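Local coordinates for protein phosphatidylglycerophosphatase B (Bacillus subtilis, PDB 6FMX) that dephosphorylates phosphatidylglycerophosphate to phosphatidylglycerol in the cell membrane and also acts as an undecaprenyl pyrophosphate phosphatase, at residues L71-I81 with H140-I151. Sequence-based numbering, arbitrary orientation. Where two conformers were deposited one is given.
Sequences LGASSFLLPLI and HSMNAACVYPVI. With OLC ((2R)-2,3-dihydroxypropyl (9Z)-octadec-9-enoate), chain B; WO4 (tungstate(VI)ion), chain G; OLC ((2R)-2,3-dihydroxypropyl (9Z)-octadec-9-enoate), chain F.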
# COMPACT_ATOMS: atom_id res chain seq x y z
N LEU A 71 -1.53 -7.64 7.00
CA LEU A 71 -2.11 -7.60 5.66
C LEU A 71 -1.29 -6.76 4.70
O LEU A 71 -1.41 -6.92 3.48
CB LEU A 71 -3.55 -7.07 5.71
CG LEU A 71 -4.50 -7.83 6.63
CD1 LEU A 71 -5.74 -7.00 6.90
CD2 LEU A 71 -4.87 -9.18 6.04
N GLY A 72 -0.44 -5.87 5.21
CA GLY A 72 0.45 -5.07 4.40
C GLY A 72 1.86 -5.60 4.29
O GLY A 72 2.69 -5.00 3.60
N ALA A 73 2.17 -6.71 4.97
CA ALA A 73 3.54 -7.22 4.99
C ALA A 73 3.84 -7.94 3.68
O ALA A 73 3.03 -8.73 3.19
CB ALA A 73 3.74 -8.16 6.17
N SER A 74 5.02 -7.67 3.12
CA SER A 74 5.39 -8.33 1.88
C SER A 74 5.51 -9.84 2.06
O SER A 74 5.31 -10.60 1.11
CB SER A 74 6.69 -7.74 1.34
OG SER A 74 7.80 -8.50 1.76
N SER A 75 5.81 -10.29 3.28
CA SER A 75 5.83 -11.72 3.54
C SER A 75 4.45 -12.34 3.48
O SER A 75 4.33 -13.55 3.27
CB SER A 75 6.47 -12.00 4.91
OG SER A 75 5.56 -11.69 5.95
N PHE A 76 3.40 -11.54 3.68
CA PHE A 76 2.04 -12.02 3.49
C PHE A 76 1.56 -11.85 2.06
O PHE A 76 0.89 -12.75 1.52
CB PHE A 76 1.09 -11.27 4.43
CG PHE A 76 -0.37 -11.53 4.18
CD1 PHE A 76 -0.96 -12.71 4.61
CD2 PHE A 76 -1.16 -10.59 3.54
CE1 PHE A 76 -2.31 -12.95 4.40
CE2 PHE A 76 -2.50 -10.82 3.33
CZ PHE A 76 -3.08 -12.01 3.76
N LEU A 77 1.92 -10.74 1.41
CA LEU A 77 1.36 -10.43 0.11
C LEU A 77 1.96 -11.28 -1.00
O LEU A 77 1.26 -11.59 -1.97
CB LEU A 77 1.54 -8.95 -0.21
CG LEU A 77 0.67 -8.06 0.67
CD1 LEU A 77 1.17 -6.64 0.61
CD2 LEU A 77 -0.79 -8.13 0.30
N LEU A 78 3.24 -11.66 -0.90
CA LEU A 78 3.81 -12.51 -1.94
C LEU A 78 3.09 -13.86 -2.04
O LEU A 78 2.67 -14.22 -3.14
CB LEU A 78 5.32 -12.68 -1.72
CG LEU A 78 6.04 -13.55 -2.75
CD1 LEU A 78 5.68 -13.15 -4.17
CD2 LEU A 78 7.56 -13.49 -2.54
N PRO A 79 2.90 -14.61 -0.94
CA PRO A 79 2.09 -15.84 -1.08
C PRO A 79 0.65 -15.57 -1.45
O PRO A 79 0.04 -16.39 -2.15
CB PRO A 79 2.20 -16.50 0.31
CG PRO A 79 2.68 -15.43 1.22
CD PRO A 79 3.53 -14.53 0.39
N LEU A 80 0.08 -14.44 -1.01
CA LEU A 80 -1.30 -14.13 -1.40
C LEU A 80 -1.41 -13.94 -2.91
O LEU A 80 -2.31 -14.49 -3.55
CB LEU A 80 -1.78 -12.87 -0.67
CG LEU A 80 -3.22 -12.49 -1.04
CD1 LEU A 80 -4.21 -13.59 -0.70
CD2 LEU A 80 -3.63 -11.18 -0.38
N ILE A 81 -0.50 -13.15 -3.49
CA ILE A 81 -0.54 -12.91 -4.93
C ILE A 81 -0.38 -14.22 -5.69
O ILE A 81 -1.10 -14.49 -6.66
CB ILE A 81 0.53 -11.88 -5.32
CG1 ILE A 81 0.18 -10.51 -4.74
CG2 ILE A 81 0.67 -11.81 -6.83
CD1 ILE A 81 1.34 -9.53 -4.71
N HIS A 140 4.67 -0.98 4.01
CA HIS A 140 3.38 -1.64 4.21
C HIS A 140 2.26 -0.87 3.51
O HIS A 140 1.37 -1.47 2.89
CB HIS A 140 3.06 -1.79 5.70
CG HIS A 140 3.68 -2.99 6.36
ND1 HIS A 140 5.04 -3.21 6.40
CD2 HIS A 140 3.11 -4.00 7.06
CE1 HIS A 140 5.28 -4.32 7.07
NE2 HIS A 140 4.13 -4.82 7.49
N SER A 141 2.29 0.46 3.60
CA SER A 141 1.27 1.27 2.97
C SER A 141 1.39 1.22 1.46
O SER A 141 0.39 1.16 0.73
CB SER A 141 1.36 2.71 3.48
OG SER A 141 1.45 2.72 4.90
N MET A 142 2.64 1.25 0.96
CA MET A 142 2.89 1.16 -0.47
C MET A 142 2.48 -0.20 -1.02
O MET A 142 1.90 -0.29 -2.11
CB MET A 142 4.36 1.44 -0.75
CG MET A 142 4.69 1.70 -2.20
SD MET A 142 6.16 2.75 -2.32
CE MET A 142 6.70 2.34 -3.98
N ASN A 143 2.80 -1.27 -0.29
CA ASN A 143 2.34 -2.61 -0.66
C ASN A 143 0.82 -2.68 -0.72
O ASN A 143 0.25 -3.23 -1.68
CB ASN A 143 2.83 -3.65 0.36
CG ASN A 143 4.33 -3.86 0.35
OD1 ASN A 143 5.04 -3.37 -0.52
ND2 ASN A 143 4.82 -4.60 1.35
N ALA A 144 0.14 -2.17 0.31
CA ALA A 144 -1.30 -2.36 0.40
C ALA A 144 -2.04 -1.51 -0.63
O ALA A 144 -3.03 -1.95 -1.22
CB ALA A 144 -1.80 -2.05 1.81
N ALA A 145 -1.57 -0.28 -0.85
CA ALA A 145 -2.25 0.60 -1.79
C ALA A 145 -2.05 0.15 -3.23
O ALA A 145 -2.84 0.53 -4.10
CB ALA A 145 -1.77 2.04 -1.62
N CYS A 146 -1.02 -0.64 -3.50
CA CYS A 146 -0.83 -1.25 -4.81
C CYS A 146 -1.57 -2.58 -4.92
O CYS A 146 -2.46 -2.73 -5.76
CB CYS A 146 0.67 -1.46 -5.07
SG CYS A 146 1.05 -2.36 -6.58
N VAL A 147 -1.26 -3.54 -4.04
CA VAL A 147 -1.67 -4.92 -4.26
C VAL A 147 -3.18 -5.10 -4.10
O VAL A 147 -3.81 -5.82 -4.89
CB VAL A 147 -0.88 -5.86 -3.33
CG1 VAL A 147 -1.40 -7.28 -3.46
CG2 VAL A 147 0.59 -5.81 -3.67
N TYR A 148 -3.79 -4.48 -3.08
CA TYR A 148 -5.21 -4.78 -2.89
C TYR A 148 -6.09 -4.20 -4.00
O TYR A 148 -7.00 -4.89 -4.47
CB TYR A 148 -5.68 -4.35 -1.49
CG TYR A 148 -5.17 -5.29 -0.43
CD1 TYR A 148 -5.65 -6.59 -0.34
CD2 TYR A 148 -4.17 -4.91 0.44
CE1 TYR A 148 -5.17 -7.47 0.61
CE2 TYR A 148 -3.67 -5.78 1.39
CZ TYR A 148 -4.17 -7.06 1.47
OH TYR A 148 -3.67 -7.91 2.41
N PRO A 149 -5.88 -2.95 -4.46
CA PRO A 149 -6.61 -2.51 -5.66
C PRO A 149 -6.31 -3.33 -6.90
O PRO A 149 -7.20 -3.55 -7.73
CB PRO A 149 -6.18 -1.05 -5.82
CG PRO A 149 -5.76 -0.63 -4.46
CD PRO A 149 -5.14 -1.84 -3.83
N VAL A 150 -5.06 -3.80 -7.05
CA VAL A 150 -4.72 -4.65 -8.19
C VAL A 150 -5.47 -5.97 -8.11
O VAL A 150 -6.04 -6.44 -9.10
CB VAL A 150 -3.20 -4.87 -8.25
CG1 VAL A 150 -2.86 -6.05 -9.13
CG2 VAL A 150 -2.51 -3.63 -8.77
N ILE A 151 -5.46 -6.60 -6.93
CA ILE A 151 -6.23 -7.83 -6.75
C ILE A 151 -7.69 -7.60 -7.09
O ILE A 151 -8.32 -8.39 -7.81
CB ILE A 151 -6.06 -8.36 -5.31
CG1 ILE A 151 -4.68 -8.98 -5.12
CG2 ILE A 151 -7.18 -9.35 -4.97
CD1 ILE A 151 -4.34 -9.31 -3.65
C18 OLC B . -11.32 -18.56 -8.29
C10 OLC B . -9.05 -15.97 -1.67
C9 OLC B . -8.47 -16.01 -0.49
C17 OLC B . -9.83 -18.64 -7.99
C11 OLC B . -8.31 -16.34 -2.95
C8 OLC B . -7.00 -16.42 -0.35
C24 OLC B . 4.30 -15.68 6.24
C16 OLC B . -9.19 -17.25 -7.96
C12 OLC B . -8.39 -17.86 -3.19
C7 OLC B . -6.62 -16.55 1.12
C15 OLC B . -9.27 -16.67 -6.55
C13 OLC B . -8.94 -18.16 -4.58
C6 OLC B . -5.15 -16.97 1.20
C14 OLC B . -8.23 -17.32 -5.63
C5 OLC B . -4.53 -16.44 2.50
C4 OLC B . -3.18 -15.80 2.19
C3 OLC B . -2.03 -16.70 2.66
C2 OLC B . -0.77 -15.85 2.83
C21 OLC B . 2.33 -16.33 4.83
C1 OLC B . 0.31 -16.62 3.60
C22 OLC B . 2.78 -15.77 6.18
O19 OLC B . 0.58 -17.73 3.28
O25 OLC B . 4.67 -14.58 7.03
O23 OLC B . 2.24 -14.49 6.35
O20 OLC B . 0.97 -16.02 4.68
W WO4 G . 7.60 -0.38 6.64
O1 WO4 G . 8.12 -0.28 8.61
O2 WO4 G . 8.67 0.95 5.54
O3 WO4 G . 8.11 -2.21 5.92
O4 WO4 G . 5.65 0.08 6.51
C10 OLC F . 6.80 -12.38 -12.54
C9 OLC F . 7.36 -11.77 -11.50
C11 OLC F . 7.21 -12.01 -13.94
C8 OLC F . 8.40 -10.70 -11.72
C24 OLC F . 11.01 -8.37 1.07
C12 OLC F . 6.28 -10.91 -14.47
C7 OLC F . 9.33 -10.63 -10.52
C6 OLC F . 8.59 -11.00 -9.24
C5 OLC F . 9.05 -10.13 -8.07
C4 OLC F . 9.22 -10.95 -6.80
C3 OLC F . 8.75 -10.18 -5.58
C2 OLC F . 9.89 -9.39 -4.95
C21 OLC F . 11.00 -9.01 -1.34
C1 OLC F . 9.72 -9.36 -3.45
C22 OLC F . 10.31 -8.16 -0.27
O19 OLC F . 8.84 -10.01 -2.91
O25 OLC F . 12.27 -7.68 1.06
O23 OLC F . 10.39 -6.78 -0.64
O20 OLC F . 10.61 -8.55 -2.63
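Tyr148 OH donates a hydrogen bond to Leu71 O at 2.7 Å. The carbonyl oxygen lies at the ring edge, near the ring plane. Tyr148 CG lies anti to its carbonyl carbon (chi1 -74°), which carries the ring across to Leu71. The same hydroxyl meets the edge of the Phe76 ring, with CE2 3.3 Å from Tyr148 OH. One residue on, Asn143 ND2 donates to Gly72 O at 3.1 Å, nearly straight (158°), with Gly72 O close to the amide plane of Asn143. Two successive carbonyls before helix 74-92 are thus held by side chains of helix 139-158. Gly72 O also lies over one face of the His140 ring, offset toward the rim, and receives a CA-H...O contact from His140 CA. Ala73 CA makes a CH-pi contact with this ring, 3.9 Å from its centroid. Further along, Leu77 divides its branches: CD1 packs on Asn143 CB, CD2 on Tyr148 and Val147. Ile81 CD1 and Val147 CG1 meet tip to tip at 3.8 Å, and Leu80 CD2 touches Ile151 CD1. The short helical segments run nearly parallel, at 19°.

In the second shell, Arg108 NH1 bonds Asn143 OD1, consistent with an amide held from both ends.

His140 N donates to tungstate O4 at 2.9 Å, and His140 ND1 to tungstate O3 over a longer 3.3 Å. The anion occupies the PAP2 phosphatase site, where His140 of motif II is the inferred proton donor beside the inferred nucleophile His190.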